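Side-chain contact in putative uncharacterized protein (Bacillus anthracis, PDB 3LNO), which is of unknown function but belongs to the DUF59 family and may take part in iron-sulfur cluster assembly: residues A[39-42]-A[43-47]. Sequence-based numbering, arbitrary orientation. Where two conformers were deposited one is given.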
loop_
_atom_site.group_PDB
_atom_site.type_symbol
_atom_site.label_atom_id
_atom_site.label_comp_id
_atom_site.label_asym_id
_atom_site.label_seq_id
_atom_site.Cartn_x
_atom_site.Cartn_y
_atom_site.Cartn_z
ATOM N N THR A 39 -1.206 -1.806 -9.985
ATOM C CA THR A 39 -1.139 -2.287 -11.349
ATOM C C THR A 39 0.232 -1.980 -11.939
ATOM O O THR A 39 0.842 -0.964 -11.626
ATOM C CB THR A 39 -2.203 -1.662 -12.240
ATOM O OG1 THR A 39 -1.895 -0.280 -12.401
ATOM C CG2 THR A 39 -3.610 -1.809 -11.629
ATOM N N ALA A 40 0.712 -2.857 -12.816
ATOM C CA ALA A 40 2.036 -2.680 -13.402
ATOM C C ALA A 40 1.911 -2.916 -14.887
ATOM O O ALA A 40 1.215 -3.842 -15.309
ATOM C CB ALA A 40 3.008 -3.685 -12.805
ATOM N N ASP A 41 2.596 -2.116 -15.688
ATOM C CA ASP A 41 2.529 -2.309 -17.132
ATOM C C ASP A 41 3.648 -3.225 -17.614
ATOM O O ASP A 41 4.389 -3.796 -16.803
ATOM C CB ASP A 41 2.481 -0.973 -17.899
ATOM C CG ASP A 41 3.799 -0.199 -17.867
ATOM O OD1 ASP A 41 4.824 -0.696 -17.354
ATOM O OD2 ASP A 41 3.803 0.946 -18.365
ATOM N N GLU A 42 3.770 -3.355 -18.933
ATOM C CA GLU A 42 4.710 -4.293 -19.534
ATOM C C GLU A 42 6.148 -3.875 -19.274
ATOM O O GLU A 42 7.070 -4.684 -19.413
ATOM C CB GLU A 42 4.467 -4.424 -21.049
ATOM C CG GLU A 42 4.903 -3.214 -21.873
ATOM C CD GLU A 42 4.991 -3.522 -23.365
ATOM O OE1 GLU A 42 4.053 -4.153 -23.899
ATOM O OE2 GLU A 42 5.996 -3.136 -24.005
ATOM N N ASN A 43 6.336 -2.609 -18.905
ATOM C CA ASN A 43 7.672 -2.092 -18.591
ATOM C C ASN A 43 7.950 -1.929 -17.092
ATOM O O ASN A 43 8.864 -1.196 -16.705
ATOM C CB ASN A 43 7.905 -0.764 -19.315
ATOM C CG ASN A 43 7.918 -0.932 -20.827
ATOM O OD1 ASN A 43 8.677 -1.742 -21.355
ATOM N ND2 ASN A 43 7.067 -0.191 -21.520
ATOM N N ASN A 44 7.136 -2.572 -16.258
ATOM C CA ASN A 44 7.346 -2.552 -14.802
ATOM C C ASN A 44 7.146 -1.181 -14.161
ATOM O O ASN A 44 7.612 -0.919 -13.050
ATOM C CB ASN A 44 8.718 -3.133 -14.425
ATOM C CG ASN A 44 8.725 -4.661 -14.402
ATOM O OD1 ASN A 44 7.771 -5.301 -14.831
ATOM N ND2 ASN A 44 9.793 -5.245 -13.872
ATOM N N ASN A 45 6.449 -0.310 -14.870
ATOM C CA ASN A 45 5.956 0.931 -14.306
ATOM C C ASN A 45 4.724 0.626 -13.479
ATOM O O ASN A 45 3.770 0.017 -13.981
ATOM C CB ASN A 45 5.573 1.863 -15.441
ATOM C CG ASN A 45 6.763 2.275 -16.264
ATOM O OD1 ASN A 45 7.832 2.605 -15.724
ATOM N ND2 ASN A 45 6.589 2.279 -17.575
ATOM N N ALA A 46 4.729 1.082 -12.235
ATOM C CA ALA A 46 3.720 0.695 -11.266
ATOM C C ALA A 46 2.877 1.886 -10.799
ATOM O O ALA A 46 3.400 3.001 -10.607
ATOM C CB ALA A 46 4.395 0.013 -10.076
ATOM N N VAL A 47 1.579 1.638 -10.638
ATOM C CA VAL A 47 0.632 2.600 -10.084
ATOM C C VAL A 47 -0.010 1.978 -8.826
ATOM O O VAL A 47 -0.702 0.967 -8.908
ATOM C CB VAL A 47 -0.498 2.959 -11.059
ATOM C CG1 VAL A 47 -1.434 3.988 -10.397
ATOM C CG2 VAL A 47 0.055 3.513 -12.436
HETATM O O HOH W 1 5.089 -6.038 -15.155
#
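The carboxylate of Asp41 meets Asn45 beside the turn of a beta hairpin. Asp41 CG lies between its own backbone N and carbonyl carbon (chi1 71°), which turns OD1 to the backbone N-H groups and OD2 to the Asn45 amide. Asp41 OD1 takes two backbone N-H groups, from Asn43 N at 2.9 Å and Asn45 N at 3.0 Å. They come from opposite faces of the carboxylate plane, both well out of it, and the bond from Asn43 is the more bent. Asp41 OD2 offers its syn lone pair to Asn45 ND2, 3.2 Å away. That bond is fairly straight (163° at the hydrogen) and nearly in the amide plane of Asn45. The carboxylate and amide planes stand 61° apart. Three bonds thus hold the carboxylate and limit its rotation. The backbone makes a type I turn from Asp41 to Asn44, closed by a hydrogen bond from Asn44 N to Asp41 O, 3.1 Å. A water gives hydrogen bonds to Asp41 O and Asn44 OD1. At the mouth of the turn, Asp41 N donates a hydrogen bond to Asn45 O (3.0 Å). Thr39 and Val47 form a hydrogen-bonded antiparallel pair; their side chains lie side by side, with Thr39 OG1 3.8 Å from Val47 CB. On the other face, Ala40 touches Phe9 and Ala46 touches Leu13, both of helix 3-16. Asn45 OD1 accepts from Glu80 N, and Asn44 ND2 donates to Glu77 O. The hairpin joins strands 35-40 and 46-50, and the second runs parallel to strand 81-85.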